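Long-range contact in succinylglutamate desuccinylase/aspartoacylase (Shewanella frigidimarina, PDB 3LWU), which binds zinc and is probably a hydrolase acting on ester bonds, in the succinylglutamate desuccinylase/aspartoacylase family: residues R302-K311 and Y379-Q389. Numbering follows the deposited sequence.
Sequences RFGCYLKDYK and YKVMTNVFPLQ
Two short antiparallel beta pairings, Gly304 with Phe386 and Lys311 with Val381, join residues 302-311 to the C-terminal run 379-389. Strand 303-306 also pairs with strand 218-222, and strand 377-382 with strand 362-366, so the contact links the two sets of strands. Each pair exchanges two backbone hydrogen bonds, one in each direction; Lys311 N to Val381 O is 2.8 Å. The register slips by two residues between them, where 302-311 makes a 3-10 turn. Here Asp309 O takes two donors from Thr383, the backbone N and OG1. The hydroxyl lies in the carbonyl plane on a lone pair, 2.6 Å from Asp309 O; chi1 of 61° sets OG1 between the backbone N and carbonyl carbon of Thr383, facing that oxygen. A water accepts from Tyr306 N and donates to Asp309 OD2 and Asn384 O, bridging the two segments.

Tyr310 carries the side-chain contact at the Lys311 end. Its ring, swung opposite the backbone N by a chi1 of -176°, runs across the Lys380 chain at about a right angle, CZ 3.7 Å from Lys380 CD, while CD1 meets Met382 CG, a selenomethionine carbon, at 3.7 Å. Tyr310 OH and Lys380 NZ both hydrogen-bond to one oxygen of an unidentified molecule, probably from the crystallisation liquor, and the Lys380 side chain is about 10 Å from the zinc ion. Were an alanine to replace Tyr310, the Lys380 methylenes and Met382 CG would probably lose their aromatic neighbour, and the ligand oxygen one partner. At the other end the Phe386 and Tyr306 rings meet with planes 49° apart, neither stacked nor edge-to-face, Phe386 CE2 3.8 Å from Tyr306 CE2. The Phe386 ring has Gly304 O over one face, 3.5 Å above the plane and over the ring centre.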
loop_
_atom_site.group_PDB
_atom_site.type_symbol
_atom_site.label_atom_id
_atom_site.label_comp_id
_atom_site.label_asym_id
_atom_site.label_seq_id
_atom_site.Cartn_x
_atom_site.Cartn_y
_atom_site.Cartn_z
ATOM N N ARG A 302 -37.251 -9.875 -11.679
ATOM C CA ARG A 302 -36.269 -8.920 -12.133
ATOM C C ARG A 302 -36.767 -7.493 -11.894
ATOM O O ARG A 302 -37.934 -7.224 -12.175
ATOM C CB ARG A 302 -35.999 -9.138 -13.613
ATOM C CG ARG A 302 -35.224 -10.392 -13.897
ATOM C CD ARG A 302 -34.861 -10.504 -15.372
ATOM N NE ARG A 302 -34.119 -11.732 -15.674
ATOM C CZ ARG A 302 -34.635 -12.953 -15.774
ATOM N NH1 ARG A 302 -35.931 -13.190 -15.592
ATOM N NH2 ARG A 302 -33.837 -13.973 -16.061
ATOM N N PHE A 303 -35.903 -6.608 -11.372
ATOM C CA PHE A 303 -36.259 -5.211 -11.074
ATOM C C PHE A 303 -35.215 -4.263 -11.648
ATOM O O PHE A 303 -34.135 -4.685 -12.051
ATOM C CB PHE A 303 -36.377 -4.928 -9.564
ATOM C CG PHE A 303 -37.299 -5.866 -8.812
ATOM C CD1 PHE A 303 -36.853 -7.120 -8.395
ATOM C CD2 PHE A 303 -38.601 -5.479 -8.487
ATOM C CE1 PHE A 303 -37.700 -7.993 -7.689
ATOM C CE2 PHE A 303 -39.472 -6.354 -7.783
ATOM C CZ PHE A 303 -39.024 -7.600 -7.386
ATOM N N GLY A 304 -35.551 -2.979 -11.700
ATOM C CA GLY A 304 -34.615 -1.946 -12.162
ATOM C C GLY A 304 -34.841 -0.615 -11.463
ATOM O O GLY A 304 -35.868 -0.448 -10.806
ATOM N N CYS A 305 -33.868 0.293 -11.573
ATOM C CA CYS A 305 -34.056 1.710 -11.283
ATOM C C CYS A 305 -33.212 2.547 -12.222
ATOM O O CYS A 305 -32.275 2.056 -12.828
ATOM C CB CYS A 305 -33.727 2.058 -9.822
ATOM S SG CYS A 305 -32.016 2.233 -9.437
ATOM N N TYR A 306 -33.556 3.810 -12.372
ATOM C CA TYR A 306 -32.751 4.695 -13.199
ATOM C C TYR A 306 -31.506 5.022 -12.372
ATOM O O TYR A 306 -31.559 4.992 -11.141
ATOM C CB TYR A 306 -33.542 5.944 -13.602
ATOM C CG TYR A 306 -34.705 5.622 -14.524
ATOM C CD1 TYR A 306 -34.497 5.435 -15.874
ATOM C CD2 TYR A 306 -35.999 5.449 -14.032
ATOM C CE1 TYR A 306 -35.522 5.091 -16.715
ATOM C CE2 TYR A 306 -37.045 5.121 -14.871
ATOM C CZ TYR A 306 -36.798 4.947 -16.220
ATOM O OH TYR A 306 -37.812 4.623 -17.088
ATOM N N LEU A 307 -30.390 5.298 -13.060
ATOM C CA LEU A 307 -29.097 5.523 -12.432
ATOM C C LEU A 307 -29.159 6.629 -11.399
ATOM O O LEU A 307 -28.569 6.503 -10.317
ATOM C CB LEU A 307 -28.036 5.842 -13.478
ATOM C CG LEU A 307 -26.615 6.048 -12.965
ATOM C CD1 LEU A 307 -26.081 4.753 -12.368
ATOM C CD2 LEU A 307 -25.682 6.574 -14.074
ATOM N N LYS A 308 -29.875 7.705 -11.724
ATOM C CA LYS A 308 -30.049 8.844 -10.813
ATOM C C LYS A 308 -30.682 8.456 -9.459
ATOM O O LYS A 308 -30.521 9.191 -8.478
ATOM C CB LYS A 308 -30.889 9.967 -11.470
ATOM C CG LYS A 308 -32.383 9.607 -11.693
ATOM C CD LYS A 308 -33.199 10.763 -12.395
ATOM C CE LYS A 308 -34.544 10.227 -12.965
ATOM N NZ LYS A 308 -35.430 11.234 -13.708
ATOM N N ASP A 309 -31.407 7.335 -9.418
ATOM C CA ASP A 309 -32.019 6.846 -8.184
ATOM C C ASP A 309 -31.138 5.853 -7.389
ATOM O O ASP A 309 -31.575 5.349 -6.348
ATOM C CB ASP A 309 -33.374 6.214 -8.491
ATOM C CG ASP A 309 -34.399 7.231 -8.971
ATOM O OD1 ASP A 309 -34.329 8.374 -8.508
ATOM O OD2 ASP A 309 -35.279 6.901 -9.792
ATOM N N TYR A 310 -29.918 5.585 -7.861
ATOM C CA TYR A 310 -28.995 4.632 -7.226
ATOM C C TYR A 310 -28.043 5.506 -6.428
ATOM O O TYR A 310 -27.392 6.356 -7.015
ATOM C CB TYR A 310 -28.238 3.866 -8.305
ATOM C CG TYR A 310 -27.296 2.765 -7.874
ATOM C CD1 TYR A 310 -27.623 1.883 -6.852
ATOM C CD2 TYR A 310 -26.093 2.558 -8.560
ATOM C CE1 TYR A 310 -26.764 0.857 -6.482
ATOM C CE2 TYR A 310 -25.238 1.549 -8.215
ATOM C CZ TYR A 310 -25.587 0.675 -7.184
ATOM O OH TYR A 310 -24.734 -0.323 -6.839
ATOM N N LYS A 311 -27.972 5.313 -5.109
ATOM C CA LYS A 311 -27.382 6.313 -4.198
ATOM C C LYS A 311 -26.320 5.729 -3.325
ATOM O O LYS A 311 -26.441 4.604 -2.834
ATOM C CB LYS A 311 -28.463 6.920 -3.271
ATOM C CG LYS A 311 -29.523 7.808 -3.976
ATOM C CD LYS A 311 -28.931 9.177 -4.376
ATOM C CE LYS A 311 -29.983 10.286 -4.356
ATOM N NZ LYS A 311 -30.811 10.235 -5.599
ATOM N N TYR A 379 -22.845 1.817 1.913
ATOM C CA TYR A 379 -23.664 1.093 0.962
ATOM C C TYR A 379 -23.941 1.905 -0.299
ATOM O O TYR A 379 -23.938 3.151 -0.301
ATOM C CB TYR A 379 -25.060 0.774 1.528
ATOM C CG TYR A 379 -25.228 -0.445 2.414
ATOM C CD1 TYR A 379 -24.965 -0.377 3.791
ATOM C CD2 TYR A 379 -25.776 -1.638 1.911
ATOM C CE1 TYR A 379 -25.161 -1.476 4.616
ATOM C CE2 TYR A 379 -25.961 -2.759 2.741
ATOM C CZ TYR A 379 -25.656 -2.665 4.099
ATOM O OH TYR A 379 -25.867 -3.728 4.965
ATOM N N LYS A 380 -24.290 1.180 -1.353
ATOM C CA LYS A 380 -25.053 1.754 -2.461
ATOM C C LYS A 380 -26.410 1.082 -2.484
ATOM O O LYS A 380 -26.493 -0.155 -2.376
ATOM C CB LYS A 380 -24.355 1.553 -3.786
ATOM C CG LYS A 380 -23.048 2.310 -3.977
ATOM C CD LYS A 380 -22.991 2.608 -5.434
ATOM C CE LYS A 380 -21.656 2.740 -6.058
ATOM N NZ LYS A 380 -22.048 2.948 -7.506
ATOM N N VAL A 381 -27.463 1.888 -2.597
ATOM C CA VAL A 381 -28.807 1.404 -2.521
ATOM C C VAL A 381 -29.638 1.956 -3.706
ATOM O O VAL A 381 -29.433 3.084 -4.155
ATOM C CB VAL A 381 -29.469 1.798 -1.179
ATOM C CG1 VAL A 381 -28.597 1.346 0.038
ATOM C CG2 VAL A 381 -29.778 3.301 -1.145
HETATM N N MSE A 382 -30.546 1.141 -4.214
HETATM C CA MSE A 382 -31.451 1.571 -5.257
HETATM C C MSE A 382 -32.712 2.107 -4.593
HETATM O O MSE A 382 -33.209 1.529 -3.606
HETATM C CB MSE A 382 -31.838 0.408 -6.165
HETATM C CG MSE A 382 -30.728 -0.185 -6.957
HETATM SE SE MSE A 382 -31.488 -1.602 -8.025
HETATM C CE MSE A 382 -30.045 -1.878 -9.259
ATOM N N THR A 383 -33.227 3.190 -5.144
ATOM C CA THR A 383 -34.490 3.758 -4.692
ATOM C C THR A 383 -35.427 3.835 -5.915
ATOM O O THR A 383 -34.982 3.711 -7.051
ATOM C CB THR A 383 -34.277 5.177 -4.057
ATOM O OG1 THR A 383 -33.732 6.062 -5.036
ATOM C CG2 THR A 383 -33.297 5.117 -2.890
ATOM N N ASN A 384 -36.720 4.029 -5.676
ATOM C CA ASN A 384 -37.693 4.094 -6.764
ATOM C C ASN A 384 -37.552 2.876 -7.699
ATOM O O ASN A 384 -37.468 3.012 -8.922
ATOM C CB ASN A 384 -37.551 5.428 -7.509
ATOM C CG ASN A 384 -37.889 6.622 -6.613
ATOM O OD1 ASN A 384 -38.812 6.555 -5.818
ATOM N ND2 ASN A 384 -37.148 7.694 -6.738
ATOM N N VAL A 385 -37.496 1.696 -7.084
ATOM C CA VAL A 385 -37.308 0.441 -7.787
ATOM C C VAL A 385 -38.653 0.006 -8.347
ATOM O O VAL A 385 -39.687 0.299 -7.783
ATOM C CB VAL A 385 -36.734 -0.638 -6.830
ATOM C CG1 VAL A 385 -36.552 -1.970 -7.519
ATOM C CG2 VAL A 385 -35.404 -0.181 -6.262
ATOM N N PHE A 386 -38.623 -0.678 -9.481
ATOM C CA PHE A 386 -39.819 -1.214 -10.130
ATOM C C PHE A 386 -39.518 -2.533 -10.850
ATOM O O PHE A 386 -38.375 -2.780 -11.228
ATOM C CB PHE A 386 -40.364 -0.191 -11.137
ATOM C CG PHE A 386 -39.315 0.394 -12.047
ATOM C CD1 PHE A 386 -38.919 -0.275 -13.196
ATOM C CD2 PHE A 386 -38.735 1.620 -11.765
ATOM C CE1 PHE A 386 -37.955 0.271 -14.045
ATOM C CE2 PHE A 386 -37.785 2.183 -12.612
ATOM C CZ PHE A 386 -37.381 1.497 -13.750
ATOM N N PRO A 387 -40.539 -3.390 -11.039
ATOM C CA PRO A 387 -40.340 -4.595 -11.853
ATOM C C PRO A 387 -40.022 -4.242 -13.305
ATOM O O PRO A 387 -40.614 -3.329 -13.845
ATOM C CB PRO A 387 -41.694 -5.319 -11.759
ATOM C CG PRO A 387 -42.374 -4.721 -10.544
ATOM C CD PRO A 387 -41.932 -3.290 -10.555
ATOM N N LEU A 388 -39.059 -4.941 -13.900
ATOM C CA LEU A 388 -38.687 -4.749 -15.305
ATOM C C LEU A 388 -39.782 -5.293 -16.177
ATOM O O LEU A 388 -40.083 -4.740 -17.244
ATOM C CB LEU A 388 -37.420 -5.550 -15.677
ATOM C CG LEU A 388 -36.022 -4.994 -15.428
ATOM C CD1 LEU A 388 -34.978 -5.915 -16.096
ATOM C CD2 LEU A 388 -35.901 -3.567 -15.936
ATOM N N GLN A 389 -40.358 -6.395 -15.711
ATOM C CA GLN A 389 -41.174 -7.270 -16.541
ATOM C C GLN A 389 -42.498 -7.589 -15.845
ATOM O O GLN A 389 -42.881 -8.766 -15.739
ATOM C CB GLN A 389 -40.369 -8.557 -16.822
ATOM C CG GLN A 389 -39.860 -8.692 -18.248
ATOM C CD GLN A 389 -40.725 -9.617 -19.054
ATOM O OE1 GLN A 389 -40.360 -10.771 -19.282
ATOM N NE2 GLN A 389 -41.902 -9.134 -19.464
HETATM O O HOH W 1 -35.935 4.591 -10.736
#